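Local coordinates for DUF5642 domain-containing protein (PDB 4TMD) that is of unknown function but is probably exported and anchored to the mycobacterial cell envelope as a lipoprotein, at residues K22-A27 and A71-G76; F81-V86 and V160-N165; Y149-S154 and R181-L186; A153-Y158 and A188-V193. All coordinates share one frame; numbering follows the deposited sequence.

All four contacts belong to one antiparallel sheet and the C-terminal helix 179-194 that lies on it. Interaction 1 joins the outermost strand 22-30 to strand 67-76; the next strand inward, 79-88, opens interaction 2, and the two contacts meet where Thr72 O lies 2.6 Å from Val83 N. Interaction 2 continues through strand 158-166 to strand 145-155, with Val162 O 2.8 Å from Tyr151 N, and so reaches interaction 3, their centres about 7 Å apart. Interactions 3 and 4 share Ala153 and Ser154 and follow successive turns of the same helix, centres about 11 Å apart. Interaction 1 stays about 7 Å from interaction 3 at the nearest atoms. No ligand or active site is known here.

Interaction 1: K22-A27 and A71-G76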
loop_
_atom_site.group_PDB
_atom_site.type_symbol
_atom_site.label_atom_id
_atom_site.label_comp_id
_atom_site.label_asym_id
_atom_site.label_seq_id
_atom_site.Cartn_x
_atom_site.Cartn_y
_atom_site.Cartn_z
ATOM N N LYS A 22 8.009 -14.132 10.040
ATOM C CA LYS A 22 9.204 -13.403 10.379
ATOM C C LYS A 22 8.902 -11.914 10.314
ATOM O O LYS A 22 8.521 -11.400 9.265
ATOM C CB LYS A 22 10.348 -13.749 9.433
ATOM C CG LYS A 22 11.617 -13.075 9.860
ATOM C CD LYS A 22 12.720 -13.358 8.902
ATOM C CE LYS A 22 13.994 -12.761 9.389
ATOM N NZ LYS A 22 14.968 -12.724 8.280
ATOM N N VAL A 23 9.083 -11.221 11.430
ATOM C CA VAL A 23 8.698 -9.810 11.521
ATOM C C VAL A 23 9.920 -8.900 11.551
ATOM O O VAL A 23 10.930 -9.234 12.159
ATOM C CB VAL A 23 7.832 -9.567 12.773
ATOM C CG1 VAL A 23 7.631 -8.082 13.035
ATOM C CG2 VAL A 23 6.500 -10.279 12.622
ATOM N N SER A 24 9.826 -7.758 10.881
ATOM C CA SER A 24 10.856 -6.725 10.944
ATOM C C SER A 24 10.207 -5.353 11.115
ATOM O O SER A 24 8.987 -5.213 10.991
ATOM C CB SER A 24 11.718 -6.737 9.683
ATOM O OG SER A 24 10.914 -6.546 8.527
ATOM N N GLU A 25 11.031 -4.343 11.385
ATOM C CA GLU A 25 10.533 -3.006 11.650
ATOM C C GLU A 25 11.418 -1.958 11.024
ATOM O O GLU A 25 12.617 -2.179 10.827
ATOM C CB GLU A 25 10.447 -2.749 13.156
ATOM C CG GLU A 25 9.667 -3.778 13.935
ATOM C CD GLU A 25 9.841 -3.600 15.419
ATOM O OE1 GLU A 25 9.191 -2.694 15.977
ATOM O OE2 GLU A 25 10.620 -4.364 16.033
ATOM N N VAL A 26 10.812 -0.819 10.705
ATOM C CA VAL A 26 11.543 0.388 10.355
ATOM C C VAL A 26 11.168 1.431 11.401
ATOM O O VAL A 26 9.999 1.802 11.520
ATOM C CB VAL A 26 11.207 0.908 8.938
ATOM C CG1 VAL A 26 11.889 2.261 8.676
ATOM C CG2 VAL A 26 11.586 -0.103 7.878
ATOM N N ALA A 27 12.148 1.868 12.184
ATOM C CA ALA A 27 11.933 2.907 13.185
ATOM C C ALA A 27 11.624 4.229 12.501
ATOM O O ALA A 27 11.961 4.413 11.335
ATOM C CB ALA A 27 13.161 3.039 14.079
ATOM N N ALA A 71 7.527 1.609 9.936
ATOM C CA ALA A 71 6.879 0.456 9.342
ATOM C C ALA A 71 7.041 -0.816 10.165
ATOM O O ALA A 71 7.962 -0.952 10.976
ATOM C CB ALA A 71 7.395 0.240 7.933
ATOM N N THR A 72 6.085 -1.718 9.985
ATOM C CA THR A 72 6.185 -3.069 10.497
ATOM C C THR A 72 5.937 -3.993 9.311
ATOM O O THR A 72 4.970 -3.799 8.572
ATOM C CB THR A 72 5.184 -3.354 11.615
ATOM O OG1 THR A 72 5.527 -2.574 12.768
ATOM C CG2 THR A 72 5.226 -4.840 11.996
ATOM N N ALA A 73 6.820 -4.964 9.103
ATOM C CA ALA A 73 6.645 -5.890 7.981
ATOM C C ALA A 73 6.729 -7.330 8.464
ATOM O O ALA A 73 7.376 -7.613 9.476
ATOM C CB ALA A 73 7.677 -5.619 6.916
ATOM N N ALA A 74 6.060 -8.237 7.760
ATOM C CA ALA A 74 6.039 -9.650 8.151
ATOM C C ALA A 74 6.022 -10.541 6.931
ATOM O O ALA A 74 5.312 -10.259 5.971
ATOM C CB ALA A 74 4.842 -9.956 9.005
ATOM N N GLU A 75 6.780 -11.633 6.981
ATOM C CA GLU A 75 6.785 -12.603 5.894
ATOM C C GLU A 75 6.466 -13.973 6.446
ATOM O O GLU A 75 7.076 -14.394 7.428
ATOM C CB GLU A 75 8.138 -12.615 5.185
ATOM C CG GLU A 75 8.563 -11.246 4.704
ATOM C CD GLU A 75 9.642 -11.311 3.641
ATOM O OE1 GLU A 75 10.262 -12.378 3.490
ATOM O OE2 GLU A 75 9.848 -10.299 2.940
ATOM N N GLY A 76 5.498 -14.654 5.834
ATOM C CA GLY A 76 5.100 -15.984 6.270
ATOM C C GLY A 76 3.772 -16.390 5.661
ATOM O O GLY A 76 3.053 -15.537 5.154
HETATM O O HOH W 1 7.737 -0.887 14.145
#
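Lys22 and Glu75 open the pairing with two backbone hydrogen bonds, Lys22 N to Glu75 O at 2.8 Å and Glu75 N to Lys22 O at 2.9 Å. The motif is an antiparallel edge pair: strand 22-30 is the outermost strand on its side of the sheet and runs against strand 67-76. Ser24 with Ala73 and Val26 with Ala71 form the other hydrogen-bonded pairs, while Val23 faces Ala74 and Glu25 faces Thr72 at the non-hydrogen-bonded positions. The bond from Val26 N to Ala71 O arrives from above the carbonyl plane, whereas the return bond from Ala71 N to Val26 O lies in plane, on a lone pair.

A water links the side chains of Glu25 and Thr72, donating to Glu25 OE1 at 3.0 Å and to Thr72 OG1 at 3.1 Å. Both ends have further partners: Lys14 forms a salt bridge with Glu25 OE1, and Thr72 OG1 is hydrogen-bonded to Val10 O. A buried threonine suits this place because its methyl serves the packing while its hydroxyl is satisfied.

On the same face Val23 turns its two branches toward the neighbouring strand. CG1, anti to the backbone N (chi1 170°), leans toward Thr72 CG2, and CG2 rests on Ala74 CB at 4.0 Å. The other face carries Lys22, Ser24 and Val26 beside Glu75, Ala73 and Ala71. The backbone bonds fix the strand spacing, and the alanine methyls add small contacts: Val26 CB stands 4.0 Å from Ala71 CB, and Ser24 OG comes to 3.7 Å from Ala73 CB.

Interaction 2: F81-V86 and V160-N165; sequences FIVMAV and VIVTAN
Met84 N donates to Ile161 O at 2.8 Å in a practically straight bond, 179° at the hydrogen, and Ile161 N returns a bond of the same length to Met84 O. Ile82 and Thr163 make the second such pair, and Val162 CA adds a CA-H...O contact to Ile82 O.

On the face that carries these two pairs, the thioether of Met84 bends at its last torsion (chi3 -69°), bringing CE over Ile161, 4.0 Å from CB. A flexible, unbranched methionine can fit itself against Ile161 while also touching Leu35 and Leu36 of helix 33-36. Thr163 keeps its hydroxyl satisfied by Asn150 OD1.

The opposite face is turned to helix 179-194. Val83 and Val162 lie side by side there, pointing the same way, with CG2 to CG2 at 4.0 Å. At one end Phe81 CD1 meets Ala164 CB at 3.7 Å, the small residue leaving room for a ring that also touches Arg181 and Leu185. Val83 and Val160 both pack on Ala189. Beta-branched residues favour the extended backbone of these central antiparallel strands, with helix 179-194 on the Val83 face and helix 33-36 against the other, consistent with the Mog1p/PsbP-like family grouping.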
loop_
_atom_site.group_PDB
_atom_site.type_symbol
_atom_site.label_atom_id
_atom_site.label_comp_id
_atom_site.label_asym_id
_atom_site.label_seq_id
_atom_site.Cartn_x
_atom_site.Cartn_y
_atom_site.Cartn_z
ATOM N N PHE A 81 3.543 -8.906 4.253
ATOM C CA PHE A 81 2.743 -7.735 4.625
ATOM C C PHE A 81 3.650 -6.617 5.078
ATOM O O PHE A 81 4.515 -6.830 5.925
ATOM C CB PHE A 81 1.750 -8.072 5.747
ATOM C CG PHE A 81 0.820 -9.180 5.402
ATOM C CD1 PHE A 81 -0.374 -8.924 4.741
ATOM C CD2 PHE A 81 1.147 -10.497 5.718
ATOM C CE1 PHE A 81 -1.224 -9.958 4.403
ATOM C CE2 PHE A 81 0.301 -11.535 5.372
ATOM C CZ PHE A 81 -0.890 -11.268 4.714
ATOM N N ILE A 82 3.472 -5.434 4.505
ATOM C CA ILE A 82 4.183 -4.248 4.984
ATOM C C ILE A 82 3.185 -3.221 5.491
ATOM O O ILE A 82 2.312 -2.783 4.740
ATOM C CB ILE A 82 5.026 -3.606 3.886
ATOM C CG1 ILE A 82 6.019 -4.618 3.326
ATOM C CG2 ILE A 82 5.753 -2.342 4.434
ATOM C CD1 ILE A 82 6.753 -4.125 2.114
ATOM N N VAL A 83 3.285 -2.855 6.761
ATOM C CA VAL A 83 2.400 -1.816 7.298
ATOM C C VAL A 83 3.208 -0.531 7.533
ATOM O O VAL A 83 4.046 -0.487 8.428
ATOM C CB VAL A 83 1.720 -2.262 8.612
ATOM C CG1 VAL A 83 0.759 -1.176 9.106
ATOM C CG2 VAL A 83 0.963 -3.565 8.401
ATOM N N MET A 84 2.958 0.500 6.721
ATOM C CA MET A 84 3.678 1.768 6.829
ATOM C C MET A 84 2.772 2.874 7.363
ATOM O O MET A 84 1.639 3.019 6.908
ATOM C CB MET A 84 4.247 2.200 5.468
ATOM C CG MET A 84 5.229 1.216 4.858
ATOM S SD MET A 84 5.823 1.710 3.218
ATOM C CE MET A 84 4.362 1.517 2.205
ATOM N N ALA A 85 3.279 3.624 8.339
ATOM C CA ALA A 85 2.573 4.783 8.890
ATOM C C ALA A 85 3.378 6.031 8.586
ATOM O O ALA A 85 4.578 6.081 8.864
ATOM C CB ALA A 85 2.357 4.644 10.408
ATOM N N VAL A 86 2.701 7.028 8.025
ATOM C CA VAL A 86 3.325 8.274 7.587
ATOM C C VAL A 86 2.642 9.479 8.223
ATOM O O VAL A 86 1.414 9.509 8.324
ATOM C CB VAL A 86 3.248 8.419 6.054
ATOM C CG1 VAL A 86 3.755 9.791 5.603
ATOM C CG2 VAL A 86 4.023 7.314 5.374
ATOM N N VAL A 160 -1.784 5.747 6.321
ATOM C CA VAL A 160 -1.330 4.408 6.657
ATOM C C VAL A 160 -1.493 3.550 5.425
ATOM O O VAL A 160 -2.540 3.579 4.783
ATOM C CB VAL A 160 -2.114 3.800 7.842
ATOM C CG1 VAL A 160 -1.735 2.332 8.035
ATOM C CG2 VAL A 160 -1.865 4.607 9.123
ATOM N N ILE A 161 -0.448 2.815 5.074
ATOM C CA ILE A 161 -0.478 1.995 3.879
ATOM C C ILE A 161 -0.127 0.546 4.196
ATOM O O ILE A 161 0.951 0.263 4.727
ATOM C CB ILE A 161 0.502 2.503 2.808
ATOM C CG1 ILE A 161 0.313 4.003 2.567
ATOM C CG2 ILE A 161 0.319 1.708 1.523
ATOM C CD1 ILE A 161 1.198 4.523 1.474
ATOM N N VAL A 162 -1.042 -0.359 3.878
ATOM C CA VAL A 162 -0.754 -1.780 3.989
ATOM C C VAL A 162 -0.554 -2.318 2.580
ATOM O O VAL A 162 -1.395 -2.118 1.695
ATOM C CB VAL A 162 -1.880 -2.553 4.732
ATOM C CG1 VAL A 162 -1.622 -4.084 4.697
ATOM C CG2 VAL A 162 -1.990 -2.050 6.181
ATOM N N THR A 163 0.584 -2.966 2.366
ATOM C CA THR A 163 0.863 -3.628 1.096
ATOM C C THR A 163 0.996 -5.124 1.340
ATOM O O THR A 163 1.736 -5.543 2.233
ATOM C CB THR A 163 2.144 -3.091 0.442
ATOM O OG1 THR A 163 2.029 -1.668 0.274
ATOM C CG2 THR A 163 2.349 -3.747 -0.921
ATOM N N ALA A 164 0.258 -5.924 0.578
ATOM C CA ALA A 164 0.318 -7.380 0.706
ATOM C C ALA A 164 0.645 -8.000 -0.646
ATOM O O ALA A 164 0.005 -7.665 -1.637
ATOM C CB ALA A 164 -0.993 -7.928 1.226
ATOM N N ASN A 165 1.625 -8.900 -0.689
ATOM C CA ASN A 165 2.008 -9.544 -1.953
ATOM C C ASN A 165 2.401 -11.010 -1.727
ATOM O O ASN A 165 2.861 -11.359 -0.645
ATOM C CB ASN A 165 3.157 -8.772 -2.610
ATOM C CG ASN A 165 4.452 -8.899 -1.839
ATOM O OD1 ASN A 165 4.740 -8.105 -0.957
ATOM N ND2 ASN A 165 5.229 -9.920 -2.151
#

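Interaction 3: Y149-S154 and R181-L186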
loop_
_atom_site.group_PDB
_atom_site.type_symbol
_atom_site.label_atom_id
_atom_site.label_comp_id
_atom_site.label_asym_id
_atom_site.label_seq_id
_atom_site.Cartn_x
_atom_site.Cartn_y
_atom_site.Cartn_z
ATOM N N TYR A 149 -1.600 -6.224 -3.372
ATOM C CA TYR A 149 -2.737 -5.464 -2.898
ATOM C C TYR A 149 -2.225 -4.305 -2.052
ATOM O O TYR A 149 -1.246 -4.451 -1.313
ATOM C CB TYR A 149 -3.688 -6.345 -2.101
ATOM C CG TYR A 149 -4.433 -7.341 -2.944
ATOM C CD1 TYR A 149 -5.735 -7.091 -3.350
ATOM C CD2 TYR A 149 -3.839 -8.543 -3.346
ATOM C CE1 TYR A 149 -6.429 -8.003 -4.116
ATOM C CE2 TYR A 149 -4.543 -9.467 -4.122
ATOM C CZ TYR A 149 -5.832 -9.183 -4.501
ATOM O OH TYR A 149 -6.554 -10.079 -5.263
ATOM N N ASN A 150 -2.868 -3.149 -2.212
ATOM C CA ASN A 150 -2.530 -1.915 -1.513
ATOM C C ASN A 150 -3.766 -1.419 -0.793
ATOM O O ASN A 150 -4.822 -1.315 -1.411
ATOM C CB ASN A 150 -2.087 -0.821 -2.490
ATOM C CG ASN A 150 -0.603 -0.675 -2.579
ATOM O OD1 ASN A 150 0.108 -0.771 -1.579
ATOM N ND2 ASN A 150 -0.111 -0.426 -3.786
ATOM N N TYR A 151 -3.645 -1.075 0.481
ATOM C CA TYR A 151 -4.770 -0.465 1.183
ATOM C C TYR A 151 -4.243 0.784 1.839
ATOM O O TYR A 151 -3.222 0.761 2.518
ATOM C CB TYR A 151 -5.399 -1.414 2.205
ATOM C CG TYR A 151 -5.900 -2.675 1.547
ATOM C CD1 TYR A 151 -7.198 -2.752 1.063
ATOM C CD2 TYR A 151 -5.062 -3.776 1.371
ATOM C CE1 TYR A 151 -7.656 -3.895 0.426
ATOM C CE2 TYR A 151 -5.519 -4.931 0.736
ATOM C CZ TYR A 151 -6.811 -4.982 0.274
ATOM O OH TYR A 151 -7.272 -6.120 -0.359
ATOM N N VAL A 152 -4.943 1.881 1.602
ATOM C CA VAL A 152 -4.519 3.183 2.059
ATOM C C VAL A 152 -5.578 3.788 2.966
ATOM O O VAL A 152 -6.754 3.795 2.599
ATOM C CB VAL A 152 -4.292 4.122 0.856
ATOM C CG1 VAL A 152 -4.041 5.567 1.333
ATOM C CG2 VAL A 152 -3.154 3.622 0.004
ATOM N N ALA A 153 -5.173 4.290 4.130
ATOM C CA ALA A 153 -6.089 5.051 4.979
ATOM C C ALA A 153 -5.542 6.441 5.204
ATOM O O ALA A 153 -4.391 6.597 5.594
ATOM C CB ALA A 153 -6.314 4.354 6.311
ATOM N N SER A 154 -6.381 7.444 4.961
ATOM C CA SER A 154 -6.005 8.844 5.087
ATOM C C SER A 154 -6.832 9.540 6.162
ATOM O O SER A 154 -8.055 9.482 6.122
ATOM C CB SER A 154 -6.217 9.561 3.751
ATOM O OG SER A 154 -6.140 10.963 3.914
ATOM N N ARG A 181 -6.655 -10.479 5.890
ATOM C CA ARG A 181 -5.654 -10.065 6.875
ATOM C C ARG A 181 -5.078 -8.674 6.582
ATOM O O ARG A 181 -4.858 -7.877 7.497
ATOM C CB ARG A 181 -4.520 -11.069 6.921
ATOM C CG ARG A 181 -3.573 -10.872 8.095
ATOM C CD ARG A 181 -2.439 -11.912 8.012
ATOM N NE ARG A 181 -1.940 -12.258 9.334
ATOM C CZ ARG A 181 -1.866 -13.491 9.812
ATOM N NH1 ARG A 181 -2.238 -14.531 9.065
ATOM N NH2 ARG A 181 -1.403 -13.682 11.036
ATOM N N ALA A 182 -4.804 -8.392 5.307
ATOM C CA ALA A 182 -4.344 -7.056 4.925
ATOM C C ALA A 182 -5.349 -5.995 5.368
ATOM O O ALA A 182 -4.967 -4.982 5.922
ATOM C CB ALA A 182 -4.119 -6.963 3.410
ATOM N N ARG A 183 -6.632 -6.209 5.100
ATOM C CA ARG A 183 -7.629 -5.198 5.459
ATOM C C ARG A 183 -7.727 -5.044 6.982
ATOM O O ARG A 183 -7.871 -3.934 7.499
ATOM C CB ARG A 183 -8.999 -5.540 4.856
ATOM C CG ARG A 183 -9.042 -5.436 3.312
ATOM C CD ARG A 183 -10.459 -5.570 2.774
ATOM N NE ARG A 183 -11.108 -6.795 3.239
ATOM C CZ ARG A 183 -11.130 -7.943 2.566
ATOM N NH1 ARG A 183 -10.544 -8.035 1.379
ATOM N NH2 ARG A 183 -11.738 -9.005 3.082
ATOM N N GLU A 184 -7.625 -6.147 7.713
ATOM C CA GLU A 184 -7.635 -6.042 9.178
ATOM C C GLU A 184 -6.389 -5.357 9.702
ATOM O O GLU A 184 -6.454 -4.582 10.670
ATOM C CB GLU A 184 -7.798 -7.424 9.815
ATOM C CG GLU A 184 -9.139 -8.045 9.429
ATOM C CD GLU A 184 -9.291 -9.487 9.855
ATOM O OE1 GLU A 184 -8.334 -10.056 10.431
ATOM O OE2 GLU A 184 -10.380 -10.046 9.600
ATOM N N LEU A 185 -5.241 -5.609 9.070
ATOM C CA LEU A 185 -4.036 -4.875 9.450
ATOM C C LEU A 185 -4.219 -3.358 9.278
ATOM O O LEU A 185 -3.684 -2.584 10.066
ATOM C CB LEU A 185 -2.822 -5.332 8.627
ATOM C CG LEU A 185 -2.197 -6.670 9.037
ATOM C CD1 LEU A 185 -1.132 -7.056 8.020
ATOM C CD2 LEU A 185 -1.578 -6.562 10.430
ATOM N N LEU A 186 -4.947 -2.937 8.243
ATOM C CA LEU A 186 -5.142 -1.505 8.023
ATOM C C LEU A 186 -5.956 -0.889 9.160
ATOM O O LEU A 186 -5.593 0.145 9.712
ATOM C CB LEU A 186 -5.831 -1.246 6.690
ATOM C CG LEU A 186 -6.112 0.237 6.432
ATOM C CD1 LEU A 186 -4.821 0.985 6.091
ATOM C CD2 LEU A 186 -7.170 0.405 5.329
HETATM O O HOH W 2 -9.921 -6.115 -0.798
#
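Tyr151 meets Arg183 over one ring face, and Ala182 CB at its CE2 and CD2 atoms. Arg183 CG sits over that face in a CH-pi contact, 4.0 Å from the ring centroid, displaced toward the rim near CE1 and CZ. The arginine is thus used here through its aliphatic stem; its guanidinium plane stands 77° from the ring instead of stacking on it. The CB of Ala182 approaches Tyr151 CE2 at 3.6 Å, and a residue this small lets the helix come close to a bulky ring.

Farther along, Leu186 takes over. Its CG is anti to the backbone N, which sends the branches down to the sheet: CD1 lands 3.7 Å from Ala153 CB, and CD2 meets Tyr151 CB at 4.0 Å.

The polar ends join through a water that lies at the ring edge, 2.7 Å from Tyr151 OH, and accepts from Arg183 NH1 at 3.0 Å. A bend at chi3 (-54°) turns the guanidinium back toward it, and Thr179 OG1 holds NH1 by a weak hydrogen bond. Backbone bonds to Val162 and Val160 fix Tyr151 and Ala153 in the sheet, while Leu186 also touches Val160 of strand 158-166.

Strand and helix run nearly parallel, 19° apart. Since the direct contacts are apolar, this part of the helix is probably held mainly by such packing, while one water bridges Tyr151 OH to Arg183 NH1.

Interaction 4: A153-Y158 and A188-V193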
loop_
_atom_site.group_PDB
_atom_site.type_symbol
_atom_site.label_atom_id
_atom_site.label_comp_id
_atom_site.label_asym_id
_atom_site.label_seq_id
_atom_site.Cartn_x
_atom_site.Cartn_y
_atom_site.Cartn_z
ATOM N N ALA A 153 -5.173 4.290 4.130
ATOM C CA ALA A 153 -6.089 5.051 4.979
ATOM C C ALA A 153 -5.542 6.441 5.204
ATOM O O ALA A 153 -4.391 6.597 5.594
ATOM C CB ALA A 153 -6.314 4.354 6.311
ATOM N N SER A 154 -6.381 7.444 4.961
ATOM C CA SER A 154 -6.005 8.844 5.087
ATOM C C SER A 154 -6.832 9.540 6.162
ATOM O O SER A 154 -8.055 9.482 6.122
ATOM C CB SER A 154 -6.217 9.561 3.751
ATOM O OG SER A 154 -6.140 10.963 3.914
ATOM N N PHE A 155 -6.173 10.188 7.115
ATOM C CA PHE A 155 -6.875 11.018 8.086
ATOM C C PHE A 155 -5.944 12.125 8.526
ATOM O O PHE A 155 -4.794 11.878 8.872
ATOM C CB PHE A 155 -7.380 10.197 9.292
ATOM C CG PHE A 155 -6.314 9.405 9.984
ATOM C CD1 PHE A 155 -5.870 8.201 9.458
ATOM C CD2 PHE A 155 -5.763 9.854 11.174
ATOM C CE1 PHE A 155 -4.888 7.461 10.095
ATOM C CE2 PHE A 155 -4.778 9.117 11.817
ATOM C CZ PHE A 155 -4.344 7.916 11.281
ATOM N N ASP A 156 -6.442 13.355 8.488
ATOM C CA ASP A 156 -5.629 14.517 8.828
ATOM C C ASP A 156 -4.317 14.470 8.058
ATOM O O ASP A 156 -4.312 14.253 6.843
ATOM C CB ASP A 156 -5.366 14.572 10.325
ATOM C CG ASP A 156 -6.627 14.781 11.121
ATOM O OD1 ASP A 156 -7.568 15.422 10.593
ATOM O OD2 ASP A 156 -6.679 14.299 12.272
ATOM N N ASN A 157 -3.206 14.647 8.766
ATOM C CA ASN A 157 -1.903 14.618 8.113
ATOM C C ASN A 157 -1.241 13.250 8.255
ATOM O O ASN A 157 -0.018 13.133 8.215
ATOM C CB ASN A 157 -1.009 15.722 8.675
ATOM C CG ASN A 157 -1.593 17.114 8.441
ATOM O OD1 ASN A 157 -2.556 17.270 7.691
ATOM N ND2 ASN A 157 -1.021 18.121 9.083
ATOM N N TYR A 158 -2.065 12.220 8.420
ATOM C CA TYR A 158 -1.548 10.866 8.550
ATOM C C TYR A 158 -1.978 10.036 7.374
ATOM O O TYR A 158 -3.074 10.192 6.826
ATOM C CB TYR A 158 -2.025 10.194 9.843
ATOM C CG TYR A 158 -1.415 10.757 11.098
ATOM C CD1 TYR A 158 -0.247 10.226 11.623
ATOM C CD2 TYR A 158 -2.019 11.824 11.771
ATOM C CE1 TYR A 158 0.313 10.738 12.777
ATOM C CE2 TYR A 158 -1.457 12.355 12.929
ATOM C CZ TYR A 158 -0.293 11.804 13.424
ATOM O OH TYR A 158 0.271 12.311 14.571
ATOM N N ALA A 188 -6.353 -2.107 12.158
ATOM C CA ALA A 188 -5.634 -2.228 13.411
ATOM C C ALA A 188 -4.529 -1.180 13.502
ATOM O O ALA A 188 -4.303 -0.612 14.574
ATOM C CB ALA A 188 -5.063 -3.652 13.574
ATOM N N ALA A 189 -3.852 -0.920 12.381
ATOM C CA ALA A 189 -2.750 0.034 12.363
ATOM C C ALA A 189 -3.245 1.452 12.611
ATOM O O ALA A 189 -2.589 2.239 13.296
ATOM C CB ALA A 189 -2.007 -0.024 11.039
ATOM N N VAL A 190 -4.389 1.784 12.021
ATOM C CA VAL A 190 -4.941 3.115 12.188
ATOM C C VAL A 190 -5.316 3.297 13.654
ATOM O O VAL A 190 -5.024 4.330 14.243
ATOM C CB VAL A 190 -6.146 3.359 11.265
ATOM C CG1 VAL A 190 -6.926 4.588 11.700
ATOM C CG2 VAL A 190 -5.678 3.533 9.822
ATOM N N ALA A 191 -5.905 2.273 14.258
ATOM C CA ALA A 191 -6.311 2.368 15.659
ATOM C C ALA A 191 -5.089 2.453 16.569
ATOM O O ALA A 191 -5.095 3.171 17.580
ATOM C CB ALA A 191 -7.204 1.182 16.050
ATOM N N ALA A 192 -4.025 1.743 16.208
ATOM C CA ALA A 192 -2.795 1.786 17.006
ATOM C C ALA A 192 -2.120 3.163 16.912
ATOM O O ALA A 192 -1.715 3.738 17.924
ATOM C CB ALA A 192 -1.829 0.687 16.561
ATOM N N VAL A 193 -1.989 3.676 15.690
ATOM C CA VAL A 193 -1.360 4.979 15.454
ATOM C C VAL A 193 -2.150 6.112 16.120
ATOM O O VAL A 193 -1.572 7.012 16.717
ATOM C CB VAL A 193 -1.215 5.264 13.941
ATOM C CG1 VAL A 193 -0.849 6.733 13.678
ATOM C CG2 VAL A 193 -0.154 4.344 13.332
#
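Val190 makes the close part of this contact: both its methyls reach Phe155 CE1, and CG2 also meets Ala153 CB at 3.7 Å. CG1, anti to the backbone N (chi1 165°), lies 3.9 Å from Phe155 CE1. Phe155 and Val190 approach from opposite directions, as suits residues projecting from a sheet and from the helix above it. Phe155 holds its ring with CG between the backbone N and the carbonyl carbon (chi1 55°), and Tyr158 CB lies over one ring face.

Toward the hairpin end the packing is looser. Val193 CG1 stands at the edge of the Phe155 ring, 4.4 Å from CZ, and 4.1 Å from Tyr158 CD1. Here the strand has given way to a type II' turn from Phe155 to Tyr158, closed by Tyr158 N to Phe155 O at 2.8 Å and by the longer return bond. Asp156 takes the positive-phi corner usually given to glycine, and its polar side chain suits its exposure; Tyr158 is partly exposed, its amphipathic ring suiting a border position.

Beyond the two segments, Arg194 forms a cation-pi contact with Phe155, and Tyr2 meets that ring edge-to-face. The hairpin joins strands 145-155 and 158-166, neighbours in the sheet. Helix 179-194 lies over both, its segment 188-193 inclined 29° to strand residues 153-155. Val190 also touches Val160 of strand 158-166, and Val193 extends the cover to Ala85 of strand 79-88.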